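Local coordinates for contact-dependent inhibitor I (PDB 5I4Q), which is an immunity protein that binds Contact-dependent inhibitor A and probably protects the cell that makes it from that toxin, at residues P72-R75 with I76-I80; L83-D87 with F88-K92; W94-K97 with F98-L102. All blocks are in the same frame, centred on the assembly; numbering follows the deposited sequence.

In the fold
The three contacts follow one another along the second half of an all-helical chain. Contact 1 spans the cap and first turns of helix 74-82. Contact 2 is the loop after that helix and the start of helix 88-99. Contact 3 spans the end of helix 88-99 and the turn after it. The centres of contacts 1 and 2 lie about 18 Å apart, those of contacts 1 and 3 about 19 Å, and those of contacts 2 and 3 about 13 Å. Contacts 2 and 3 touch where Leu-83 packs on Trp-94. Helices 74-82 and 88-99 lie against the longer helices 4-40 and 44-66. Contacts 1 and 2 also face the bound Contact-dependent inhibitor A chain.

Contact 1: P72-R75 with I76-I80; sequences PGKR and IQDLI
Gln-77 N donates to Gly-73 O at 3.0 Å. It opens the first turn of helix 74-82, with Gly-73 at the N-cap position. The next bonds follow the alpha-helical pattern. Asp-78 N reaches Lys-74 O at 2.8 Å, and Leu-79 N reaches Arg-75 O at 3.0 Å.

Pro-72 stands just before the cap. Its ring is laid against the branched side of Ile-76, and Pro-72 CG comes within 3.6 Å of Ile-76 CG2. Ile-76 CG2 lies opposite the backbone N about the first torsion, which turns this methyl to the proline while CG1 lies beside the backbone N (chi1 -62°). Farther along, Ile-80 CD1 approaches Pro-72 CG more loosely, at 4.4 Å. On this apolar side Pro-72 also touches Leu-25 of helix 4-40 and Met-64 of helix 44-66.

The other side of the turn is polar. Lys-74 bends at chi2 (80°) and chi4 (-67°) and passes across the Asp-78 carboxylate. Its CE is nearer than its charged end, at 3.3 Å from Asp-78 OD1. The salt bridge from Lys-74 NZ to Asp-78 OD2 is long, 3.9 Å. Both residues also pack on the chain of Contact-dependent inhibitor A.

Arg-75 instead sends its guanidinium to Glu-29 of helix 4-40 and makes a cation-pi contact with Trp-104. Gln-77 runs back beside the proline, its CG 4.2 Å from Pro-72 CG.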
ATOM      1  N   PRO B  72      -5.833   0.383   9.057  1.00 42.69           N
ATOM      2  CA  PRO B  72      -5.736   1.796   9.400  1.00 44.50           C
ATOM      3  C   PRO B  72      -5.102   2.036  10.789  1.00 46.51           C
ATOM      4  O   PRO B  72      -4.746   1.087  11.454  1.00 46.29           O
ATOM      5  CB  PRO B  72      -7.219   2.219   9.395  1.00 44.04           C
ATOM      6  CG  PRO B  72      -7.898   1.037   9.980  1.00 41.19           C
ATOM      7  CD  PRO B  72      -7.162  -0.135   9.355  1.00 41.39           C
ATOM      8  N   GLY B  73      -5.004   3.297  11.221  1.00 52.30           N
ATOM      9  CA  GLY B  73      -4.558   3.631  12.577  1.00 55.40           C
ATOM     10  C   GLY B  73      -5.475   3.075  13.657  1.00 59.02           C
ATOM     11  O   GLY B  73      -6.648   2.919  13.438  1.00 56.67           O
ATOM     12  N   LYS B  74      -4.917   2.798  14.833  1.00 67.72           N
ATOM     13  CA  LYS B  74      -5.630   2.241  15.999  1.00 70.78           C
ATOM     14  C   LYS B  74      -6.991   2.867  16.261  1.00 65.55           C
ATOM     15  O   LYS B  74      -7.940   2.171  16.571  1.00 64.81           O
ATOM     16  CB  LYS B  74      -4.755   2.398  17.250  1.00 82.70           C
ATOM     17  CG  LYS B  74      -5.314   1.803  18.543  1.00 94.56           C
ATOM     18  CD  LYS B  74      -5.122   0.288  18.656  1.00102.22           C
ATOM     19  CE  LYS B  74      -5.939  -0.313  19.813  1.00106.34           C
ATOM     20  NZ  LYS B  74      -5.482   0.099  21.175  1.00108.13           N
ATOM     21  N   ARG B  75      -7.081   4.172  16.132  1.00 60.87           N
ATOM     22  CA  ARG B  75      -8.328   4.859  16.339  1.00 61.12           C
ATOM     23  C   ARG B  75      -9.464   4.364  15.459  1.00 55.83           C
ATOM     24  O   ARG B  75     -10.570   4.052  15.952  1.00 49.34           O
ATOM     25  CB  ARG B  75      -8.142   6.362  16.142  1.00 66.19           C
ATOM     26  CG  ARG B  75      -8.970   7.175  17.114  1.00 70.52           C
ATOM     27  CD  ARG B  75      -8.555   8.633  17.119  1.00 72.61           C
ATOM     28  NE  ARG B  75      -9.448   9.354  18.021  1.00 75.39           N
ATOM     29  CZ  ARG B  75     -10.315  10.297  17.667  1.00 76.54           C
ATOM     30  NH1 ARG B  75     -10.413  10.707  16.408  1.00 79.21           N
ATOM     31  NH2 ARG B  75     -11.077  10.853  18.598  1.00 79.53           N
ATOM     32  N   ILE B  76      -9.194   4.344  14.158  1.00 52.10           N
ATOM     33  CA  ILE B  76     -10.128   3.817  13.169  1.00 49.64           C
ATOM     34  C   ILE B  76     -10.346   2.290  13.357  1.00 45.20           C
ATOM     35  O   ILE B  76     -11.442   1.838  13.207  1.00 43.55           O
ATOM     36  CB  ILE B  76      -9.602   4.081  11.757  1.00 52.09           C
ATOM     37  CG1 ILE B  76      -9.471   5.587  11.502  1.00 57.90           C
ATOM     38  CG2 ILE B  76     -10.465   3.411  10.697  1.00 47.89           C
ATOM     39  CD1 ILE B  76     -10.800   6.247  11.194  1.00 60.52           C
ATOM     40  N   GLN B  77      -9.327   1.516  13.694  1.00 43.92           N
ATOM     41  CA  GLN B  77      -9.514   0.097  14.024  1.00 46.83           C
ATOM     42  C   GLN B  77     -10.462  -0.131  15.189  1.00 47.06           C
ATOM     43  O   GLN B  77     -11.324  -0.980  15.125  1.00 46.04           O
ATOM     44  CB  GLN B  77      -8.215  -0.594  14.349  1.00 52.24           C
ATOM     45  CG  GLN B  77      -7.704  -1.526  13.276  1.00 60.33           C
ATOM     46  CD  GLN B  77      -6.242  -1.911  13.512  1.00 70.67           C
ATOM     47  OE1 GLN B  77      -5.330  -1.083  13.356  1.00 77.58           O
ATOM     48  NE2 GLN B  77      -6.012  -3.157  13.887  1.00 75.48           N
ATOM     49  N   ASP B  78     -10.302   0.632  16.252  1.00 49.66           N
ATOM     50  CA  ASP B  78     -11.210   0.576  17.380  1.00 51.31           C
ATOM     51  C   ASP B  78     -12.600   0.976  16.989  1.00 46.66           C
ATOM     52  O   ASP B  78     -13.556   0.305  17.375  1.00 45.27           O
ATOM     53  CB  ASP B  78     -10.734   1.460  18.525  1.00 57.24           C
ATOM     54  CG  ASP B  78      -9.486   0.912  19.198  1.00 63.28           C
ATOM     55  OD1 ASP B  78      -9.162  -0.309  19.061  1.00 66.23           O
ATOM     56  OD2 ASP B  78      -8.807   1.713  19.863  1.00 72.56           O
ATOM     57  N   LEU B  79     -12.719   2.018  16.192  1.00 43.14           N
ATOM     58  CA  LEU B  79     -14.009   2.400  15.688  1.00 44.97           C
ATOM     59  C   LEU B  79     -14.696   1.300  14.871  1.00 43.47           C
ATOM     60  O   LEU B  79     -15.905   1.056  15.044  1.00 44.28           O
ATOM     61  CB  LEU B  79     -13.922   3.647  14.822  1.00 49.34           C
ATOM     62  CG  LEU B  79     -15.335   3.967  14.306  1.00 54.66           C
ATOM     63  CD1 LEU B  79     -15.689   5.417  14.589  1.00 59.72           C
ATOM     64  CD2 LEU B  79     -15.573   3.565  12.851  1.00 54.34           C
ATOM     65  N   ILE B  80     -13.952   0.663  13.965  1.00 40.81           N
ATOM     66  CA  ILE B  80     -14.507  -0.424  13.152  1.00 38.97           C
ATOM     67  C   ILE B  80     -15.048  -1.574  14.021  1.00 39.58           C
ATOM     68  O   ILE B  80     -16.118  -2.128  13.756  1.00 39.88           O
ATOM     69  CB  ILE B  80     -13.491  -0.966  12.166  1.00 38.41           C
ATOM     70  CG1 ILE B  80     -13.189   0.059  11.045  1.00 37.26           C
ATOM     71  CG2 ILE B  80     -13.977  -2.273  11.566  1.00 36.50           C
ATOM     72  CD1 ILE B  80     -12.071  -0.418  10.145  1.00 36.24           C
TER

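Contact 2: L83-D87 with F88-K92; sequences LDRDD and FYSRK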
ATOM      1  N   LEU B  83     -18.308  -0.119  16.490  1.00 40.32           N
ATOM      2  CA  LEU B  83     -19.512   0.295  15.769  1.00 40.75           C
ATOM      3  C   LEU B  83     -19.999  -0.682  14.722  1.00 40.74           C
ATOM      4  O   LEU B  83     -20.874  -0.357  13.933  1.00 43.50           O
ATOM      5  CB  LEU B  83     -19.271   1.641  15.116  1.00 41.76           C
ATOM      6  CG  LEU B  83     -19.226   2.873  16.057  1.00 44.55           C
ATOM      7  CD1 LEU B  83     -19.437   4.155  15.261  1.00 46.15           C
ATOM      8  CD2 LEU B  83     -20.269   2.852  17.127  1.00 45.29           C
ATOM      9  N   ASP B  84     -19.456  -1.882  14.708  1.00 39.74           N
ATOM     10  CA  ASP B  84     -19.848  -2.893  13.734  1.00 39.00           C
ATOM     11  C   ASP B  84     -21.289  -3.323  13.893  1.00 39.16           C
ATOM     12  O   ASP B  84     -22.030  -3.402  12.944  1.00 41.21           O
ATOM     13  CB  ASP B  84     -18.953  -4.147  13.859  1.00 38.01           C
ATOM     14  CG  ASP B  84     -19.070  -5.035  12.660  1.00 37.37           C
ATOM     15  OD1 ASP B  84     -18.650  -4.602  11.567  1.00 39.03           O
ATOM     16  OD2 ASP B  84     -19.663  -6.105  12.745  1.00 36.62           O
ATOM     17  N   ARG B  85     -21.689  -3.585  15.117  1.00 39.95           N
ATOM     18  CA  ARG B  85     -23.027  -4.022  15.377  1.00 39.39           C
ATOM     19  C   ARG B  85     -23.999  -2.825  15.323  1.00 39.06           C
ATOM     20  O   ARG B  85     -23.852  -1.875  16.070  1.00 38.46           O
ATOM     21  CB  ARG B  85     -23.054  -4.671  16.755  1.00 40.50           C
ATOM     22  CG  ARG B  85     -24.433  -5.229  17.106  1.00 41.71           C
ATOM     23  CD  ARG B  85     -24.483  -5.874  18.498  1.00 45.07           C
ATOM     24  NE  ARG B  85     -25.879  -6.219  18.885  1.00 44.89           N
ATOM     25  CZ  ARG B  85     -26.226  -6.730  20.047  1.00 43.51           C
ATOM     26  NH1 ARG B  85     -25.302  -6.885  20.989  1.00 43.02           N
ATOM     27  NH2 ARG B  85     -27.512  -6.998  20.285  1.00 48.31           N
ATOM     28  N   ASP B  86     -25.001  -2.937  14.459  1.00 39.19           N
ATOM     29  CA  ASP B  86     -25.955  -1.920  14.157  1.00 41.91           C
ATOM     30  C   ASP B  86     -27.352  -2.484  14.328  1.00 44.04           C
ATOM     31  O   ASP B  86     -27.867  -3.153  13.453  1.00 41.77           O
ATOM     32  CB  ASP B  86     -25.722  -1.451  12.708  1.00 46.63           C
ATOM     33  CG  ASP B  86     -26.817  -0.485  12.173  1.00 49.25           C
ATOM     34  OD1 ASP B  86     -27.624   0.068  12.963  1.00 52.02           O
ATOM     35  OD2 ASP B  86     -26.848  -0.286  10.935  1.00 49.04           O
ATOM     36  N   ASP B  87     -27.951  -2.250  15.498  1.00 43.95           N
ATOM     37  CA  ASP B  87     -29.342  -2.568  15.686  1.00 46.62           C
ATOM     38  C   ASP B  87     -29.909  -1.625  16.739  1.00 45.02           C
ATOM     39  O   ASP B  87     -29.191  -0.775  17.257  1.00 44.84           O
ATOM     40  CB  ASP B  87     -29.503  -4.052  16.120  1.00 48.81           C
ATOM     41  CG  ASP B  87     -28.682  -4.386  17.353  1.00 51.65           C
ATOM     42  OD1 ASP B  87     -28.660  -3.566  18.316  1.00 57.99           O
ATOM     43  OD2 ASP B  87     -28.036  -5.462  17.373  1.00 52.02           O
ATOM     44  N   PHE B  88     -31.183  -1.813  17.081  1.00 46.66           N
ATOM     45  CA  PHE B  88     -31.872  -0.991  18.093  1.00 48.12           C
ATOM     46  C   PHE B  88     -31.105  -0.927  19.430  1.00 47.28           C
ATOM     47  O   PHE B  88     -30.945   0.155  19.997  1.00 46.92           O
ATOM     48  CB  PHE B  88     -33.314  -1.482  18.277  1.00 51.10           C
ATOM     49  CG  PHE B  88     -34.041  -0.859  19.457  1.00 53.03           C
ATOM     50  CD1 PHE B  88     -34.587   0.408  19.370  1.00 54.44           C
ATOM     51  CD2 PHE B  88     -34.182  -1.564  20.645  1.00 56.44           C
ATOM     52  CE1 PHE B  88     -35.233   0.984  20.451  1.00 57.20           C
ATOM     53  CE2 PHE B  88     -34.841  -1.012  21.738  1.00 58.00           C
ATOM     54  CZ  PHE B  88     -35.364   0.269  21.637  1.00 59.82           C
ATOM     55  N   TYR B  89     -30.557  -2.072  19.852  1.00 46.48           N
ATOM     56  CA  TYR B  89     -29.969  -2.238  21.174  1.00 46.14           C
ATOM     57  C   TYR B  89     -28.601  -1.618  21.240  1.00 45.17           C
ATOM     58  O   TYR B  89     -28.238  -1.060  22.274  1.00 49.71           O
ATOM     59  CB  TYR B  89     -29.980  -3.726  21.620  1.00 45.88           C
ATOM     60  CG  TYR B  89     -31.391  -4.259  21.695  1.00 49.63           C
ATOM     61  CD1 TYR B  89     -32.187  -4.001  22.811  1.00 51.70           C
ATOM     62  CD2 TYR B  89     -31.951  -4.956  20.624  1.00 50.12           C
ATOM     63  CE1 TYR B  89     -33.487  -4.434  22.878  1.00 53.92           C
ATOM     64  CE2 TYR B  89     -33.246  -5.394  20.665  1.00 53.38           C
ATOM     65  CZ  TYR B  89     -34.027  -5.124  21.791  1.00 59.38           C
ATOM     66  OH  TYR B  89     -35.350  -5.590  21.831  1.00 61.97           O
ATOM     67  N   SER B  90     -27.847  -1.668  20.143  1.00 43.79           N
ATOM     68  CA  SER B  90     -26.541  -0.998  20.119  1.00 42.45           C
ATOM     69  C   SER B  90     -26.764   0.502  19.974  1.00 44.25           C
ATOM     70  O   SER B  90     -26.050   1.303  20.573  1.00 45.49           O
ATOM     71  CB  SER B  90     -25.643  -1.551  19.011  1.00 42.15           C
ATOM     72  OG  SER B  90     -26.034  -1.095  17.709  1.00 42.68           O
ATOM     73  N   ARG B  91     -27.758   0.899  19.180  1.00 37.08           N
ATOM     74  CA  ARG B  91     -28.085   2.340  19.066  1.00 37.91           C
ATOM     75  C   ARG B  91     -28.500   2.975  20.381  1.00 40.47           C
ATOM     76  O   ARG B  91     -28.091   4.119  20.689  1.00 44.05           O
ATOM     77  CB  ARG B  91     -29.154   2.603  18.012  1.00 38.06           C
ATOM     78  CG  ARG B  91     -28.637   2.358  16.593  1.00 37.08           C
ATOM     79  CD  ARG B  91     -29.779   2.252  15.609  1.00 39.27           C
ATOM     80  NE  ARG B  91     -29.271   2.099  14.272  1.00 39.68           N
ATOM     81  CZ  ARG B  91     -29.628   2.810  13.212  1.00 43.36           C
ATOM     82  NH1 ARG B  91     -30.527   3.781  13.295  1.00 47.62           N
ATOM     83  NH2 ARG B  91     -29.071   2.544  12.046  1.00 43.06           N
ATOM     84  N   LYS B  92     -29.298   2.258  21.157  1.00 42.56           N
ATOM     85  CA  LYS B  92     -29.728   2.735  22.465  1.00 46.36           C
ATOM     86  C   LYS B  92     -28.472   2.982  23.322  1.00 46.43           C
ATOM     87  O   LYS B  92     -28.338   4.005  23.968  1.00 49.01           O
ATOM     88  CB  LYS B  92     -30.661   1.685  23.098  1.00 53.34           C
ATOM     89  CG  LYS B  92     -31.801   2.177  23.972  1.00 69.87           C
ATOM     90  CD  LYS B  92     -32.774   3.142  23.268  1.00 81.63           C
ATOM     91  CE  LYS B  92     -33.709   3.892  24.236  1.00 85.88           C
ATOM     92  NZ  LYS B  92     -34.623   4.834  23.525  1.00 89.12           N
TER
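Asp-87 and Ser-90 both set their side chains between their own backbone N and carbonyl carbon, with chi1 at 55° and 75°. These torsions turn each polar group to the other's backbone and make a capping box at the start of helix 88-99. Ser-90 N gives a bond of 2.8 Å to Asp-87 OD1, nearly along its C-O axis. In return Asp-87 N donates to Ser-90 OG at 3.1 Å, almost straight at 171°. Tyr-89 N adds a weak bond to the same Asp-87 OD1.

The second carboxylate oxygen is held too. Arg-85 NE meets Asp-87 OD2 at 2.7 Å on the syn side. This salt bridge would limit rotation of the cap. Arg-85 also forms a salt bridge with Asp-57 of the Contact-dependent inhibitor A chain, so the cap lies next to the interface.

On the other flank, Arg-91 grips Asp-86 side-on, its guanidinium nearly coplanar with the carboxylate. Arg-91 NH1 bonds to Gln-48 of helix 44-66, and NH2, shared with Asp-86, also makes a salt bridge to Asp-52. Two Arg-91 nitrogens use one Asp-86 oxygen: NE lies 2.9 Å and NH2 3.0 Å from Asp-86 OD1.

Contact 3: W94-K97 with F98-L102; sequences WHKK and FSDGL
Trp-94 overlaps Phe-98 only slightly, in the last turns of helix 88-99, which ends in a Schellman motif. Their six-membered rings are near parallel, at 25°, but slid apart, with centroids 5.7 Å from each other. The closer fit is a CH-pi contact, in which Trp-94 CB sits over the Phe-98 face, 4.3 Å from the ring centroid. Trp-94 O lies over a face of the same ring. Val-36 and Ile-39 of helix 4-40 also touch Phe-98.

The chain turns back at Gly-101, which has positive phi (107°). Leu-102 N then donates to Lys-97 O at 3.1 Å, and Gly-101 N to Phe-98 O. This return brings Leu-102 CD2 to the edge of the Trp-94 indole, 4.0 Å from CZ3.

On the polar side, bends in the Lys-96 chain at chi2 and chi4 (61°) bring NZ back to the syn lone pair of Asp-100 OD2, a salt bridge of 3.1 Å. His-95 NE2 bonds to Thr-42 O, and Ser-99 OG lies over one face of its ring, toward the rim. His-95 O takes two bonds: one from Ser-99 N, and one from Ser-99 OG, which sits 2.9 Å from His-95 O and above the carbonyl plane.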
ATOM      1  N   TRP B  94     -25.215   3.419  22.356  1.00 41.29           N
ATOM      2  CA  TRP B  94     -24.314   4.471  21.858  1.00 40.06           C
ATOM      3  C   TRP B  94     -24.949   5.829  22.031  1.00 42.02           C
ATOM      4  O   TRP B  94     -24.259   6.783  22.387  1.00 43.37           O
ATOM      5  CB  TRP B  94     -23.894   4.204  20.409  1.00 37.06           C
ATOM      6  CG  TRP B  94     -22.942   3.019  20.284  1.00 36.65           C
ATOM      7  CD1 TRP B  94     -23.156   1.874  19.569  1.00 36.76           C
ATOM      8  CD2 TRP B  94     -21.655   2.877  20.896  1.00 36.14           C
ATOM      9  NE1 TRP B  94     -22.083   1.025  19.706  1.00 40.22           N
ATOM     10  CE2 TRP B  94     -21.148   1.619  20.519  1.00 39.70           C
ATOM     11  CE3 TRP B  94     -20.891   3.681  21.727  1.00 38.71           C
ATOM     12  CZ2 TRP B  94     -19.912   1.129  20.980  1.00 40.52           C
ATOM     13  CZ3 TRP B  94     -19.651   3.212  22.171  1.00 41.38           C
ATOM     14  CH2 TRP B  94     -19.172   1.955  21.782  1.00 42.91           C
ATOM     15  N   HIS B  95     -26.261   5.928  21.827  1.00 44.45           N
ATOM     16  CA  HIS B  95     -26.914   7.227  22.013  1.00 47.56           C
ATOM     17  C   HIS B  95     -26.705   7.729  23.437  1.00 50.75           C
ATOM     18  O   HIS B  95     -26.336   8.876  23.663  1.00 54.68           O
ATOM     19  CB  HIS B  95     -28.392   7.154  21.669  1.00 50.06           C
ATOM     20  CG  HIS B  95     -29.090   8.476  21.747  1.00 54.10           C
ATOM     21  ND1 HIS B  95     -30.067   8.751  22.686  1.00 58.97           N
ATOM     22  CD2 HIS B  95     -28.946   9.602  21.010  1.00 54.65           C
ATOM     23  CE1 HIS B  95     -30.488   9.991  22.523  1.00 60.20           C
ATOM     24  NE2 HIS B  95     -29.813  10.533  21.523  1.00 59.64           N
ATOM     25  N   LYS B  96     -26.916   6.852  24.399  1.00 53.81           N
ATOM     26  CA  LYS B  96     -26.727   7.209  25.780  1.00 58.73           C
ATOM     27  C   LYS B  96     -25.327   7.668  26.033  1.00 58.33           C
ATOM     28  O   LYS B  96     -25.128   8.711  26.623  1.00 62.39           O
ATOM     29  CB  LYS B  96     -27.087   6.041  26.705  1.00 66.14           C
ATOM     30  CG  LYS B  96     -26.651   6.240  28.155  1.00 74.33           C
ATOM     31  CD  LYS B  96     -27.734   5.799  29.138  1.00 85.65           C
ATOM     32  CE  LYS B  96     -27.285   5.884  30.600  1.00 92.69           C
ATOM     33  NZ  LYS B  96     -26.925   7.278  31.007  1.00 95.88           N
ATOM     34  N   LYS B  97     -24.346   6.897  25.583  1.00 63.04           N
ATOM     35  CA  LYS B  97     -22.947   7.240  25.853  1.00 63.00           C
ATOM     36  C   LYS B  97     -22.563   8.558  25.199  1.00 57.14           C
ATOM     37  O   LYS B  97     -21.887   9.357  25.813  1.00 60.06           O
ATOM     38  CB  LYS B  97     -22.005   6.122  25.409  1.00 66.87           C
ATOM     39  CG  LYS B  97     -21.891   4.990  26.414  1.00 73.72           C
ATOM     40  CD  LYS B  97     -20.678   4.128  26.106  1.00 88.79           C
ATOM     41  CE  LYS B  97     -19.559   4.256  27.139  1.00102.76           C
ATOM     42  NZ  LYS B  97     -19.806   3.404  28.339  1.00115.53           N
ATOM     43  N   PHE B  98     -22.997   8.780  23.961  1.00 51.64           N
ATOM     44  CA  PHE B  98     -22.637   9.994  23.213  1.00 47.84           C
ATOM     45  C   PHE B  98     -23.338  11.234  23.837  1.00 51.10           C
ATOM     46  O   PHE B  98     -22.750  12.286  23.935  1.00 48.52           O
ATOM     47  CB  PHE B  98     -23.055   9.895  21.744  1.00 44.38           C
ATOM     48  CG  PHE B  98     -22.365   8.825  20.932  1.00 44.32           C
ATOM     49  CD1 PHE B  98     -21.146   8.275  21.306  1.00 46.35           C
ATOM     50  CD2 PHE B  98     -22.931   8.400  19.744  1.00 41.23           C
ATOM     51  CE1 PHE B  98     -20.515   7.336  20.524  1.00 42.65           C
ATOM     52  CE2 PHE B  98     -22.311   7.437  18.984  1.00 40.18           C
ATOM     53  CZ  PHE B  98     -21.113   6.895  19.383  1.00 41.50           C
ATOM     54  N   SER B  99     -24.598  11.086  24.263  1.00 54.75           N
ATOM     55  CA  SER B  99     -25.315  12.122  25.032  1.00 58.81           C
ATOM     56  C   SER B  99     -24.606  12.506  26.334  1.00 62.20           C
ATOM     57  O   SER B  99     -24.601  13.658  26.704  1.00 63.63           O
ATOM     58  CB  SER B  99     -26.738  11.648  25.355  1.00 60.28           C
ATOM     59  OG  SER B  99     -27.490  11.453  24.168  1.00 60.64           O
ATOM     60  N   ASP B 100     -24.006  11.545  27.027  1.00 64.63           N
ATOM     61  CA  ASP B 100     -23.239  11.835  28.257  1.00 70.44           C
ATOM     62  C   ASP B 100     -21.863  12.429  28.004  1.00 67.58           C
ATOM     63  O   ASP B 100     -21.108  12.610  28.941  1.00 71.30           O
ATOM     64  CB  ASP B 100     -23.067  10.563  29.104  1.00 77.99           C
ATOM     65  CG  ASP B 100     -24.370  10.103  29.765  1.00 87.67           C
ATOM     66  OD1 ASP B 100     -25.351  10.888  29.813  1.00 88.57           O
ATOM     67  OD2 ASP B 100     -24.419   8.947  30.253  1.00 87.87           O
ATOM     68  N   GLY B 101     -21.516  12.679  26.742  1.00 64.91           N
ATOM     69  CA  GLY B 101     -20.264  13.335  26.383  1.00 63.75           C
ATOM     70  C   GLY B 101     -19.160  12.482  25.763  1.00 63.87           C
ATOM     71  O   GLY B 101     -18.041  12.953  25.615  1.00 64.42           O
ATOM     72  N   LEU B 102     -19.452  11.243  25.372  1.00 64.89           N
ATOM     73  CA  LEU B 102     -18.460  10.416  24.683  1.00 61.40           C
ATOM     74  C   LEU B 102     -18.265  10.937  23.243  1.00 61.01           C
ATOM     75  O   LEU B 102     -19.236  11.036  22.472  1.00 53.80           O
ATOM     76  CB  LEU B 102     -18.845   8.929  24.712  1.00 61.28           C
ATOM     77  CG  LEU B 102     -17.806   7.951  24.104  1.00 62.87           C
ATOM     78  CD1 LEU B 102     -16.553   7.921  24.971  1.00 68.77           C
ATOM     79  CD2 LEU B 102     -18.338   6.535  23.928  1.00 58.24           C
TER